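SusD homolog (Bacteroides thetaiotaomicron, PDB 3SGH) probably binds glycans at the outer membrane as a SusD-family lipoprotein, handing them to a partner transporter for uptake by this gut bacterium. Local coordinates at residues Q454-F459 with N485-W490; T272-T277 with D376-G381; I101-Q106 with I155-S160; G218-V223 with M317-A322; S392-W397 with L407-T412. All blocks are in the same frame, centred on the assembly; numbering follows the deposited sequence.

Interaction 1 (Q454-F459 with N485-W490); sequences QRRLRF and NGTDLW
Arg455 meets Asp488 side-on: NE and NH2 both close on the single oxygen OD1, with NE to OD1 at 2.7 Å and nearly straight (160°). OD1 lies in the guanidinium plane, yet the carboxylate stands almost upright to it, and the two nitrogens come in on its syn side from opposite faces. Bends at chi2 and chi3 curl the arginine back over Gly486 and Thr487 to get there. The backbones lock at Asn485 O, which accepts from Arg455 N at 2.8 Å and, less directly, from Arg456 N. Beyond it the amides of Gln454 and Asn485 stack, their planes 10° apart, while Asn485 OD1 takes Arg458 NE at 2.9 Å. In this SusD-like, helix-rich fold, the contact ties the loop after helix 424-432 to the chain following helix 468-477. A leucine in place of Arg455 would probably strip Asp488 OD1 of both its arginine N-H donors, leaving it the water shared with Arg455 O and Leu489 N. Arg456 lays its CB and CD against Leu489 CD2, and its guanidinium is fixed by Asp483 and the carbonyl of Gln120. Farther out, Arg452 brings a second charge to Asp488 OD2, and Arg430 donates to Arg455 O.

Interaction 2 (T272-T277 with D376-G381); sequences TPQTQT and DNLIAG
Leu378 pushes its two methyls against the side chain of Gln274, and this apolar touch is the heart of the contact. CD1 lies 3.6 Å from Gln274 OE1 and also meets CB and CG of that glutamine, while CD2 rests 3.7 Å from Gln274 CD. On another flank of the leucine, Thr277 CG2 comes within 3.8 Å of Leu378 CD2, the two side chains crossing at about a right angle. Gln276 adds its CG over Leu378 CB and O, and its amide end meets Ile379 CD1, with NE2 at 3.8 Å.

The polar bonds lie mostly within segment 272-277. Gln274 folds back on its own loop, bent at chi2 (84°), and OE1 accepts from Thr277 N at 3.0 Å, in the carbonyl plane on a lone pair; Gln276 N adds a weak bond to the same oxygen. Gln274 NE2 returns a bond to Thr277 OG1 and a further one to Gly280 O, which fixes the rotation of the amide. Gln276 OE1 is held by Asn300.

Between the segments the polar link is a water, which donates to Leu378 O at 2.6 Å and accepts from Gln276 NE2.

Two irregular loops at the periphery of the fold thus meet through leucine and isoleucine methyls laid on glutamines already tied up at their polar ends, so shape and the bridging water, rather than direct bonds, hold them together.

Interaction 3 (I101-Q106 with I155-S160); sequences IYAMAQ and ITILKS
Ala103 and Ile157 mark the meeting of two helices whose short segments run 136° apart in direction, closer to antiparallel than parallel, with axes 8.9 Å apart at closest approach. The small methyl lets the backbones come near: the CA atoms of Ala103 and Ile157 are 6.3 Å apart. Ala103 CB points toward the other helix and touches three atoms of Ile157, with CG2 at 3.7 Å and CB equally near. With Ile157 CG2 anti to the backbone N (chi1 -67°), CG2 and the CD1 end of the other branch both lie against the alanine methyl. That same CD1 continues to the edge of the Tyr102 ring, a loose touch near the ring plane.

On the other flank Leu158 leans in. Its CD2 meets the selenium of Met104, a selenomethionine, at 4.1 Å; the two side chains cross at about a right angle, and bends at chi2 and chi3 curl the Met104 chain rather than letting it extend.

The contact joins helix 100-120 to helix 140-162 within the alpha-alpha superhelix of this SusD-like protein. Tyr102 OH bonds to Glu92 of helix 87-95, Met104 also reaches Trp184 of helix 181-198, and Leu21 of helix 17-24 packs on Met104 and Ala105.

Interaction 4 (G218-V223 with M317-A322); sequences GVMESV and MYAAEA
Met220 O and Ala319 O are joined by one water that donates to both, 2.7 Å from Met220 O and 2.8 Å from Ala319 O, bridging the loop 218-223 to the first turn of helix 319-331. Close by, the methyl of Ala322 sits 3.4 Å from Met220 O, so this carbonyl is hemmed in by carbon as well as by water.

Met220, a selenomethionine, carries most of the contact. Its chain runs fully extended beyond CG (chi2 179°, chi3 -180°) past the start of the helix. CB packs on the methyl of Ala319, and the selenium of Met220 is 3.7 Å from Ala319 N. At the tip, Met220 CE reaches the selenium of Met317, also a selenomethionine, at 3.7 Å. Val219 CG2 covers the methyl of Ala322 from another side.

Phe187 of helix 181-198 packs on Met220, and Ser226 OG accepts the Ala319 N-H, beside the selenium of Met220. Between Met317 and Ala322 the strand 314-317 gives way to the helix, and small alanines let the loop lie close on that junction. The join is therefore chiefly apolar, its backbone carbonyls tied indirectly through a water.

Interaction 5 (S392-W397 with L407-T412); sequences SITIKW and LERVLT
Arg409 runs from helix 403-417 into the curve of loop 392-397, and its CB already touches Ile393 CG1 at 4.0 Å. CG stands anti to the backbone N (chi1 -178°), carrying the chain outward to pass Thr394 O and Ile395 O. CD touches both Ile395 O and the indole, 3.7 Å from Trp397 CE3. There the chain bends at chi3 (-74°), turning the guanidinium so that NE donates to Thr394 O at 2.9 Å, with that oxygen close to the guanidinium plane although NE sits above the plane of the carbonyl. Arg409 NH2 bonds to Thr394 OG1 at 3.0 Å and more weakly to Thr394 O, a side-on grip on one residue. Ile393 CD1 lies over one face of the guanidinium and Lys396 O over the opposite face.

This is a loop folded back on the helix that follows it, in the helix-rich SusD-like architecture, where the arginine supplies donors to a segment without regular structure. A methionine at Arg409 would probably leave the carbonyl and hydroxyl of Thr394 without these donors and set this turn of the loop freer to move.

Around the arginine, Trp397 CZ3 meets Val410 CG2 at 3.6 Å, the methyl lying at the ring edge. Ile393 CB packs on the extended Glu408, and Ile393 CG2 slides past Thr412. Glu408 OE1 receives a water that in turn accepts from Ser392 N, while OE2 is taken by Ser391 and Arg436. Tyr344 of helix 340-354 packs on Trp397, Arg409 and Val410.

None of the five contacts touches another. Interactions 3, 4 and 5 follow one another through the helical part: interaction 4 has nearest atoms about 8 Å from interaction 3 and again from interaction 5. Helix 181-198 packs on both interactions 3 and 4; helix 319-331, which supplies one side of interaction 4, also packs on interaction 5, and helix 340-354 touches both. Interaction 1 lies across the chain's centre from interaction 4, with centres 30 Å apart. Interaction 2 is peripheral, its centre 49 Å from that of interaction 3, on opposite sides of the centre; along the chain its segments alternate with those of interaction 4. No glycan site is identified here, so the contacts are described as structural packing.

Interaction 1 (Q454-F459 with N485-W490)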
# COMPACT_ATOMS: atom_id res chain seq x y z
N GLN A 454 -13.18 0.32 8.33
CA GLN A 454 -13.69 -0.10 7.02
C GLN A 454 -12.89 -1.31 6.58
O GLN A 454 -11.71 -1.36 6.77
CB GLN A 454 -13.58 1.04 5.99
CG GLN A 454 -14.12 0.63 4.62
CD GLN A 454 -14.62 1.79 3.78
OE1 GLN A 454 -14.84 2.91 4.29
NE2 GLN A 454 -14.85 1.52 2.47
N ARG A 455 -13.55 -2.31 6.02
CA ARG A 455 -12.93 -3.60 5.77
C ARG A 455 -12.62 -3.83 4.26
O ARG A 455 -11.76 -4.64 3.93
CB ARG A 455 -13.78 -4.70 6.34
CG ARG A 455 -14.09 -4.54 7.81
CD ARG A 455 -12.84 -4.42 8.73
NE ARG A 455 -12.01 -5.63 8.69
CZ ARG A 455 -10.85 -5.80 9.34
NH1 ARG A 455 -10.33 -4.84 10.07
NH2 ARG A 455 -10.20 -6.96 9.27
N ARG A 456 -13.32 -3.09 3.40
CA ARG A 456 -13.17 -3.16 1.95
C ARG A 456 -13.88 -1.99 1.26
O ARG A 456 -14.72 -1.32 1.86
CB ARG A 456 -13.77 -4.46 1.39
CG ARG A 456 -15.27 -4.57 1.44
CD ARG A 456 -15.78 -5.92 1.03
NE ARG A 456 -15.89 -6.01 -0.43
CZ ARG A 456 -16.95 -5.61 -1.12
NH1 ARG A 456 -18.00 -5.05 -0.51
NH2 ARG A 456 -16.97 -5.74 -2.45
N LEU A 457 -13.55 -1.77 -0.01
CA LEU A 457 -14.37 -0.93 -0.87
C LEU A 457 -15.44 -1.82 -1.52
O LEU A 457 -15.26 -3.02 -1.63
CB LEU A 457 -13.50 -0.25 -1.94
CG LEU A 457 -12.82 1.06 -1.51
CD1 LEU A 457 -12.06 0.94 -0.20
CD2 LEU A 457 -11.91 1.56 -2.64
N ARG A 458 -16.53 -1.21 -1.96
CA ARG A 458 -17.64 -1.90 -2.57
C ARG A 458 -17.47 -1.96 -4.08
O ARG A 458 -16.67 -1.20 -4.66
CB ARG A 458 -18.96 -1.19 -2.22
CG ARG A 458 -19.34 -1.30 -0.76
CD ARG A 458 -20.64 -0.54 -0.43
NE ARG A 458 -20.38 0.91 -0.49
CZ ARG A 458 -20.69 1.71 -1.50
NH1 ARG A 458 -21.32 1.24 -2.57
NH2 ARG A 458 -20.37 3.00 -1.46
N PHE A 459 -18.24 -2.86 -4.69
CA PHE A 459 -18.36 -2.97 -6.14
C PHE A 459 -18.95 -1.63 -6.68
O PHE A 459 -19.67 -0.90 -5.97
CB PHE A 459 -19.26 -4.17 -6.50
CG PHE A 459 -18.74 -5.52 -6.01
CD1 PHE A 459 -17.40 -5.81 -6.03
CD2 PHE A 459 -19.63 -6.48 -5.59
CE1 PHE A 459 -16.93 -7.07 -5.65
CE2 PHE A 459 -19.20 -7.74 -5.21
CZ PHE A 459 -17.87 -8.04 -5.22
N ASN A 485 -19.15 -1.96 2.94
CA ASN A 485 -17.86 -1.44 3.45
C ASN A 485 -17.31 -2.26 4.62
O ASN A 485 -16.12 -2.27 4.89
CB ASN A 485 -18.00 0.00 3.95
CG ASN A 485 -18.26 1.02 2.85
OD1 ASN A 485 -18.37 0.67 1.65
ND2 ASN A 485 -18.39 2.28 3.25
N GLY A 486 -18.20 -2.92 5.36
CA GLY A 486 -17.81 -3.64 6.57
C GLY A 486 -17.60 -5.15 6.41
O GLY A 486 -17.28 -5.85 7.39
N THR A 487 -17.78 -5.65 5.19
CA THR A 487 -17.55 -7.03 4.82
C THR A 487 -16.07 -7.31 4.63
O THR A 487 -15.39 -6.59 3.96
CB THR A 487 -18.33 -7.41 3.54
OG1 THR A 487 -19.73 -7.41 3.85
CG2 THR A 487 -18.00 -8.81 3.04
N ASP A 488 -15.62 -8.40 5.27
CA ASP A 488 -14.24 -8.81 5.19
C ASP A 488 -13.89 -9.50 3.88
O ASP A 488 -14.66 -10.29 3.32
CB ASP A 488 -13.88 -9.68 6.39
CG ASP A 488 -13.37 -8.85 7.59
OD1 ASP A 488 -12.44 -8.02 7.42
OD2 ASP A 488 -13.93 -9.07 8.71
N LEU A 489 -12.69 -9.17 3.41
CA LEU A 489 -12.06 -9.88 2.32
C LEU A 489 -11.56 -11.29 2.72
O LEU A 489 -11.38 -11.61 3.89
CB LEU A 489 -10.93 -9.03 1.76
CG LEU A 489 -11.40 -7.69 1.19
CD1 LEU A 489 -10.27 -6.95 0.50
CD2 LEU A 489 -12.59 -7.87 0.20
N TRP A 490 -11.26 -12.09 1.70
CA TRP A 490 -11.02 -13.52 1.86
C TRP A 490 -9.78 -13.78 2.75
O TRP A 490 -9.76 -14.72 3.57
CB TRP A 490 -10.83 -14.10 0.46
CG TRP A 490 -10.33 -15.47 0.35
CD1 TRP A 490 -11.01 -16.64 0.65
CD2 TRP A 490 -9.07 -15.88 -0.21
NE1 TRP A 490 -10.22 -17.73 0.33
CE2 TRP A 490 -9.03 -17.28 -0.18
CE3 TRP A 490 -7.98 -15.19 -0.72
CZ2 TRP A 490 -7.92 -18.01 -0.64
CZ3 TRP A 490 -6.88 -15.92 -1.16
CH2 TRP A 490 -6.86 -17.30 -1.11
O HOH W 1 -16.65 2.67 0.43
O HOH W 2 -11.27 -7.22 4.94
O HOH W 3 -19.75 4.07 1.30

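Interaction 2 (T272-T277 with D376-G381)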
# COMPACT_ATOMS: atom_id res chain seq x y z
N THR A 272 7.27 17.75 7.36
CA THR A 272 7.69 19.08 7.77
C THR A 272 7.14 19.36 9.15
O THR A 272 6.06 18.87 9.49
CB THR A 272 7.17 20.15 6.81
OG1 THR A 272 5.73 20.13 6.78
CG2 THR A 272 7.71 19.90 5.44
N PRO A 273 7.86 20.14 9.96
CA PRO A 273 7.35 20.62 11.24
C PRO A 273 6.10 21.47 11.03
O PRO A 273 6.01 22.18 10.02
CB PRO A 273 8.49 21.52 11.75
CG PRO A 273 9.69 20.86 11.21
CD PRO A 273 9.30 20.42 9.83
N GLN A 274 5.15 21.38 11.96
CA GLN A 274 3.97 22.24 11.95
C GLN A 274 4.39 23.68 12.12
O GLN A 274 5.37 23.97 12.80
CB GLN A 274 2.96 21.83 13.01
CG GLN A 274 3.39 22.01 14.44
CD GLN A 274 3.17 23.42 14.98
OE1 GLN A 274 2.31 24.19 14.48
NE2 GLN A 274 3.89 23.73 16.06
N THR A 275 3.66 24.59 11.47
CA THR A 275 3.97 26.01 11.56
C THR A 275 2.75 26.83 12.05
O THR A 275 2.74 28.07 11.96
CB THR A 275 4.44 26.57 10.21
OG1 THR A 275 3.38 26.37 9.25
CG2 THR A 275 5.76 25.89 9.77
N GLN A 276 1.75 26.13 12.56
CA GLN A 276 0.55 26.80 13.09
C GLN A 276 0.89 27.62 14.33
O GLN A 276 0.35 28.73 14.52
CB GLN A 276 -0.53 25.76 13.43
CG GLN A 276 -1.84 26.36 13.93
CD GLN A 276 -2.48 27.32 12.92
OE1 GLN A 276 -2.45 27.10 11.69
NE2 GLN A 276 -3.09 28.40 13.44
N THR A 277 1.76 27.07 15.18
CA THR A 277 2.20 27.74 16.39
C THR A 277 3.71 27.85 16.40
O THR A 277 4.37 27.26 15.55
CB THR A 277 1.77 26.95 17.66
OG1 THR A 277 2.65 25.83 17.88
CG2 THR A 277 0.34 26.45 17.56
N ASP A 376 -4.04 17.19 19.87
CA ASP A 376 -4.31 18.22 18.90
C ASP A 376 -4.59 19.53 19.61
O ASP A 376 -5.75 19.84 19.94
CB ASP A 376 -5.45 17.82 17.99
CG ASP A 376 -5.65 18.82 16.84
OD1 ASP A 376 -4.95 19.89 16.81
OD2 ASP A 376 -6.51 18.55 15.95
N ASN A 377 -3.51 20.27 19.88
CA ASN A 377 -3.56 21.52 20.60
C ASN A 377 -3.28 22.72 19.70
O ASN A 377 -3.30 23.85 20.18
CB ASN A 377 -2.48 21.51 21.70
CG ASN A 377 -2.81 20.57 22.80
OD1 ASN A 377 -4.01 20.35 23.13
ND2 ASN A 377 -1.78 19.93 23.34
N LEU A 378 -3.00 22.49 18.42
CA LEU A 378 -2.55 23.59 17.56
C LEU A 378 -3.67 24.59 17.29
O LEU A 378 -3.43 25.80 17.19
CB LEU A 378 -1.98 23.04 16.23
CG LEU A 378 -0.78 22.09 16.33
CD1 LEU A 378 -0.30 21.81 14.91
CD2 LEU A 378 0.34 22.65 17.23
N ILE A 379 -4.88 24.06 17.14
CA ILE A 379 -6.09 24.85 16.90
C ILE A 379 -6.98 24.62 18.14
O ILE A 379 -7.11 23.50 18.62
CB ILE A 379 -6.85 24.39 15.63
CG1 ILE A 379 -6.01 24.58 14.34
CG2 ILE A 379 -8.21 25.09 15.49
CD1 ILE A 379 -5.95 26.00 13.81
N ALA A 380 -7.61 25.69 18.63
CA ALA A 380 -8.44 25.61 19.81
C ALA A 380 -9.67 24.74 19.56
O ALA A 380 -10.23 24.68 18.46
CB ALA A 380 -8.87 27.03 20.29
N GLY A 381 -10.10 24.07 20.61
CA GLY A 381 -11.33 23.28 20.53
C GLY A 381 -11.16 21.96 19.79
O GLY A 381 -12.14 21.40 19.31
O HOH W 4 -3.57 28.27 16.49

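Interaction 3 (I101-Q106 with I155-S160)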
# COMPACT_ATOMS: atom_id res chain seq x y z
N ILE A 101 8.41 -7.59 -23.16
CA ILE A 101 7.35 -6.56 -23.13
C ILE A 101 6.07 -7.23 -22.65
O ILE A 101 5.35 -6.64 -21.85
CB ILE A 101 7.17 -5.84 -24.49
CG1 ILE A 101 8.51 -5.19 -24.90
CG2 ILE A 101 6.02 -4.83 -24.44
CD1 ILE A 101 9.17 -4.28 -23.83
N TYR A 102 5.81 -8.48 -23.05
CA TYR A 102 4.67 -9.21 -22.55
C TYR A 102 4.81 -9.50 -21.06
O TYR A 102 3.86 -9.34 -20.30
CB TYR A 102 4.46 -10.51 -23.31
CG TYR A 102 3.30 -11.30 -22.81
CD1 TYR A 102 2.01 -10.79 -22.88
CD2 TYR A 102 3.49 -12.58 -22.27
CE1 TYR A 102 0.93 -11.53 -22.43
CE2 TYR A 102 2.39 -13.32 -21.81
CZ TYR A 102 1.12 -12.78 -21.92
OH TYR A 102 0.01 -13.50 -21.48
N ALA A 103 6.01 -9.94 -20.64
CA ALA A 103 6.30 -10.17 -19.24
C ALA A 103 5.99 -8.90 -18.44
O ALA A 103 5.36 -8.96 -17.37
CB ALA A 103 7.74 -10.57 -19.06
N MSE A 104 6.46 -7.74 -18.92
CA MSE A 104 6.20 -6.49 -18.20
C MSE A 104 4.73 -6.13 -18.16
O MSE A 104 4.27 -5.54 -17.19
CB MSE A 104 7.04 -5.34 -18.77
CG MSE A 104 8.52 -5.52 -18.53
SE MSE A 104 9.01 -5.50 -16.71
CE MSE A 104 7.84 -4.03 -16.13
N ALA A 105 3.98 -6.47 -19.22
CA ALA A 105 2.53 -6.20 -19.24
C ALA A 105 1.82 -7.09 -18.21
O ALA A 105 0.96 -6.64 -17.48
CB ALA A 105 1.96 -6.40 -20.65
N GLN A 106 2.27 -8.33 -18.08
CA GLN A 106 1.74 -9.25 -17.09
C GLN A 106 2.03 -8.79 -15.67
O GLN A 106 1.15 -8.78 -14.80
CB GLN A 106 2.38 -10.62 -17.28
CG GLN A 106 1.80 -11.40 -18.41
CD GLN A 106 2.24 -12.86 -18.36
OE1 GLN A 106 3.43 -13.16 -18.32
NE2 GLN A 106 1.27 -13.75 -18.31
N ILE A 155 8.11 -13.86 -14.33
CA ILE A 155 9.38 -14.17 -13.69
C ILE A 155 10.25 -15.07 -14.56
O ILE A 155 11.45 -14.82 -14.68
CB ILE A 155 9.18 -14.78 -12.24
CG1 ILE A 155 8.68 -13.67 -11.30
CG2 ILE A 155 10.46 -15.43 -11.76
CD1 ILE A 155 8.12 -14.16 -9.94
N THR A 156 9.65 -16.06 -15.22
CA THR A 156 10.47 -16.98 -16.03
C THR A 156 11.09 -16.23 -17.19
O THR A 156 12.26 -16.42 -17.51
CB THR A 156 9.63 -18.12 -16.57
OG1 THR A 156 9.09 -18.85 -15.46
CG2 THR A 156 10.49 -19.06 -17.44
N ILE A 157 10.30 -15.34 -17.79
CA ILE A 157 10.78 -14.53 -18.92
C ILE A 157 11.85 -13.55 -18.51
O ILE A 157 12.88 -13.45 -19.17
CB ILE A 157 9.64 -13.73 -19.57
CG1 ILE A 157 8.68 -14.70 -20.24
CG2 ILE A 157 10.20 -12.78 -20.65
CD1 ILE A 157 7.39 -14.08 -20.64
N LEU A 158 11.61 -12.82 -17.42
CA LEU A 158 12.57 -11.82 -16.94
C LEU A 158 13.90 -12.47 -16.51
O LEU A 158 14.97 -11.89 -16.73
CB LEU A 158 11.99 -11.01 -15.78
CG LEU A 158 10.81 -10.09 -16.13
CD1 LEU A 158 10.11 -9.57 -14.86
CD2 LEU A 158 11.30 -8.94 -17.09
N LYS A 159 13.84 -13.67 -15.91
CA LYS A 159 15.04 -14.35 -15.41
C LYS A 159 15.97 -14.71 -16.55
O LYS A 159 17.18 -14.52 -16.45
CB LYS A 159 14.68 -15.61 -14.62
CG LYS A 159 15.87 -16.28 -13.93
CD LYS A 159 15.48 -17.52 -13.09
CE LYS A 159 16.73 -18.40 -12.75
NZ LYS A 159 16.28 -19.86 -12.57
N SER A 160 15.41 -15.21 -17.63
CA SER A 160 16.19 -15.48 -18.81
C SER A 160 16.74 -14.21 -19.45
O SER A 160 17.94 -14.12 -19.79
CB SER A 160 15.31 -16.24 -19.82
OG SER A 160 16.05 -16.44 -20.99

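Interaction 4 (G218-V223 with M317-A322)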
# COMPACT_ATOMS: atom_id res chain seq x y z
N GLY A 218 14.87 -14.51 -5.67
CA GLY A 218 15.72 -13.40 -5.30
C GLY A 218 14.90 -12.13 -5.11
O GLY A 218 14.37 -11.58 -6.09
N VAL A 219 14.81 -11.66 -3.88
CA VAL A 219 14.04 -10.43 -3.60
C VAL A 219 15.01 -9.25 -3.52
O VAL A 219 16.25 -9.40 -3.64
CB VAL A 219 13.22 -10.59 -2.30
CG1 VAL A 219 12.12 -11.67 -2.45
CG2 VAL A 219 14.14 -10.93 -1.09
N MSE A 220 14.47 -8.06 -3.32
CA MSE A 220 15.32 -6.86 -3.17
C MSE A 220 16.21 -7.01 -1.94
O MSE A 220 15.79 -7.55 -0.90
CB MSE A 220 14.48 -5.60 -3.02
CG MSE A 220 13.65 -5.25 -4.21
SE MSE A 220 12.65 -3.65 -3.83
CE MSE A 220 11.78 -3.60 -5.56
N GLU A 221 17.46 -6.56 -2.06
CA GLU A 221 18.45 -6.71 -0.98
C GLU A 221 19.15 -5.42 -0.57
O GLU A 221 19.61 -5.33 0.56
CB GLU A 221 19.52 -7.71 -1.37
CG GLU A 221 18.97 -9.11 -1.55
CD GLU A 221 18.65 -9.81 -0.23
OE1 GLU A 221 18.66 -9.16 0.85
OE2 GLU A 221 18.40 -11.05 -0.28
N SER A 222 19.15 -4.42 -1.44
CA SER A 222 19.83 -3.15 -1.16
C SER A 222 19.03 -1.97 -1.68
O SER A 222 18.13 -2.13 -2.54
CB SER A 222 21.21 -3.14 -1.82
OG SER A 222 21.09 -3.17 -3.22
N VAL A 223 19.34 -0.79 -1.16
CA VAL A 223 18.59 0.43 -1.54
C VAL A 223 18.58 0.72 -3.04
O VAL A 223 17.61 1.28 -3.55
CB VAL A 223 19.01 1.69 -0.73
CG1 VAL A 223 18.69 1.49 0.74
CG2 VAL A 223 20.49 2.03 -0.93
N MSE A 317 8.19 0.62 -4.44
CA MSE A 317 8.46 -0.45 -3.52
C MSE A 317 9.89 -0.36 -3.05
O MSE A 317 10.80 -0.21 -3.88
CB MSE A 317 8.22 -1.78 -4.23
CG MSE A 317 8.49 -2.99 -3.34
SE MSE A 317 8.37 -4.67 -4.44
CE MSE A 317 6.53 -4.61 -4.56
N TYR A 318 10.09 -0.46 -1.74
CA TYR A 318 11.40 -0.29 -1.14
C TYR A 318 12.06 -1.59 -0.78
O TYR A 318 11.40 -2.55 -0.39
CB TYR A 318 11.27 0.52 0.14
CG TYR A 318 10.76 1.93 0.04
CD1 TYR A 318 11.44 2.91 -0.64
CD2 TYR A 318 9.57 2.28 0.61
CE1 TYR A 318 11.00 4.21 -0.70
CE2 TYR A 318 9.13 3.61 0.57
CZ TYR A 318 9.86 4.57 -0.06
OH TYR A 318 9.37 5.87 -0.07
N ALA A 319 13.40 -1.61 -0.86
CA ALA A 319 14.16 -2.79 -0.50
C ALA A 319 13.84 -3.24 0.95
O ALA A 319 13.81 -4.45 1.24
CB ALA A 319 15.67 -2.57 -0.70
N ALA A 320 13.59 -2.26 1.84
CA ALA A 320 13.24 -2.57 3.24
C ALA A 320 12.04 -3.53 3.34
O ALA A 320 12.01 -4.37 4.24
CB ALA A 320 12.98 -1.25 4.04
N GLU A 321 11.07 -3.41 2.44
CA GLU A 321 9.86 -4.24 2.51
C GLU A 321 10.22 -5.71 2.36
O GLU A 321 9.63 -6.55 3.05
CB GLU A 321 8.84 -3.84 1.44
CG GLU A 321 7.51 -4.54 1.64
CD GLU A 321 6.43 -4.20 0.61
OE1 GLU A 321 6.63 -3.27 -0.19
OE2 GLU A 321 5.35 -4.85 0.67
N ALA A 322 11.18 -6.02 1.48
CA ALA A 322 11.60 -7.43 1.30
C ALA A 322 12.20 -8.02 2.56
O ALA A 322 12.02 -9.24 2.85
CB ALA A 322 12.59 -7.59 0.12
O HOH W 5 15.71 -6.54 1.58

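Interaction 5 (S392-W397 with L407-T412)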
# COMPACT_ATOMS: atom_id res chain seq x y z
N SER A 392 2.28 -0.44 22.73
CA SER A 392 3.35 -0.18 23.67
C SER A 392 4.66 -0.78 23.17
O SER A 392 5.63 -0.89 23.96
CB SER A 392 2.98 -0.78 25.02
OG SER A 392 2.53 -2.13 24.89
N ILE A 393 4.68 -1.15 21.88
CA ILE A 393 5.79 -1.91 21.33
C ILE A 393 7.06 -1.07 21.24
O ILE A 393 7.06 0.05 20.72
CB ILE A 393 5.40 -2.61 19.97
CG1 ILE A 393 6.22 -3.87 19.71
CG2 ILE A 393 5.48 -1.64 18.79
CD1 ILE A 393 5.93 -5.07 20.72
N THR A 394 8.17 -1.62 21.74
CA THR A 394 9.44 -0.95 21.72
C THR A 394 10.26 -1.40 20.52
O THR A 394 9.92 -2.37 19.86
CB THR A 394 10.22 -1.25 23.04
OG1 THR A 394 10.36 -2.66 23.20
CG2 THR A 394 9.47 -0.66 24.24
N ILE A 395 11.36 -0.71 20.25
CA ILE A 395 12.14 -0.95 19.04
C ILE A 395 13.11 -2.12 19.10
O ILE A 395 13.13 -2.98 18.20
CB ILE A 395 12.96 0.30 18.67
CG1 ILE A 395 12.03 1.54 18.45
CG2 ILE A 395 13.87 0.03 17.40
CD1 ILE A 395 12.74 2.86 18.72
N LYS A 396 13.93 -2.16 20.16
CA LYS A 396 14.97 -3.19 20.28
C LYS A 396 14.37 -4.58 20.21
O LYS A 396 13.39 -4.88 20.90
CB LYS A 396 15.74 -3.06 21.60
CG LYS A 396 16.90 -4.07 21.79
CD LYS A 396 16.97 -4.53 23.25
CE LYS A 396 18.37 -4.97 23.68
NZ LYS A 396 19.04 -5.93 22.73
N TRP A 397 14.96 -5.42 19.38
CA TRP A 397 14.55 -6.81 19.25
C TRP A 397 14.76 -7.56 20.57
O TRP A 397 15.81 -7.42 21.21
CB TRP A 397 15.31 -7.52 18.15
CG TRP A 397 14.71 -8.85 17.90
CD1 TRP A 397 15.12 -10.05 18.40
CD2 TRP A 397 13.55 -9.12 17.12
NE1 TRP A 397 14.28 -11.05 17.97
CE2 TRP A 397 13.31 -10.49 17.18
CE3 TRP A 397 12.69 -8.32 16.36
CZ2 TRP A 397 12.25 -11.08 16.53
CZ3 TRP A 397 11.65 -8.91 15.72
CH2 TRP A 397 11.43 -10.27 15.80
N LEU A 407 5.58 -10.17 16.32
CA LEU A 407 4.87 -9.80 15.09
C LEU A 407 4.57 -8.31 15.05
O LEU A 407 4.80 -7.65 14.00
CB LEU A 407 3.61 -10.62 14.96
CG LEU A 407 2.83 -10.46 13.65
CD1 LEU A 407 3.69 -10.80 12.45
CD2 LEU A 407 1.50 -11.30 13.66
N GLU A 408 4.08 -7.76 16.16
CA GLU A 408 3.75 -6.33 16.19
C GLU A 408 5.01 -5.49 15.98
O GLU A 408 4.96 -4.47 15.27
CB GLU A 408 3.08 -5.95 17.50
CG GLU A 408 2.67 -4.47 17.52
CD GLU A 408 1.89 -4.00 18.72
OE1 GLU A 408 1.73 -4.76 19.71
OE2 GLU A 408 1.41 -2.82 18.64
N ARG A 409 6.12 -5.93 16.54
CA ARG A 409 7.38 -5.26 16.36
C ARG A 409 7.79 -5.23 14.88
O ARG A 409 8.09 -4.15 14.33
CB ARG A 409 8.46 -5.95 17.19
CG ARG A 409 9.81 -5.29 17.10
CD ARG A 409 10.75 -5.75 18.20
NE ARG A 409 10.37 -5.16 19.48
CZ ARG A 409 9.89 -5.79 20.55
NH1 ARG A 409 9.74 -7.11 20.60
NH2 ARG A 409 9.59 -5.07 21.62
N VAL A 410 7.80 -6.40 14.25
CA VAL A 410 8.09 -6.48 12.81
C VAL A 410 7.16 -5.56 11.97
O VAL A 410 7.61 -4.76 11.16
CB VAL A 410 8.08 -7.93 12.34
CG1 VAL A 410 8.04 -8.07 10.82
CG2 VAL A 410 9.28 -8.70 12.96
N LEU A 411 5.85 -5.73 12.13
CA LEU A 411 4.90 -4.99 11.32
C LEU A 411 4.83 -3.49 11.61
O LEU A 411 4.56 -2.70 10.70
CB LEU A 411 3.51 -5.62 11.42
CG LEU A 411 3.52 -7.04 10.89
CD1 LEU A 411 2.08 -7.58 10.93
CD2 LEU A 411 4.09 -7.08 9.48
N THR A 412 5.10 -3.09 12.84
CA THR A 412 5.21 -1.65 13.15
C THR A 412 6.40 -0.98 12.44
O THR A 412 6.25 0.10 11.82
CB THR A 412 5.24 -1.40 14.67
OG1 THR A 412 4.05 -1.95 15.24
CG2 THR A 412 5.28 0.13 15.00
O HOH W 6 1.90 -3.32 22.09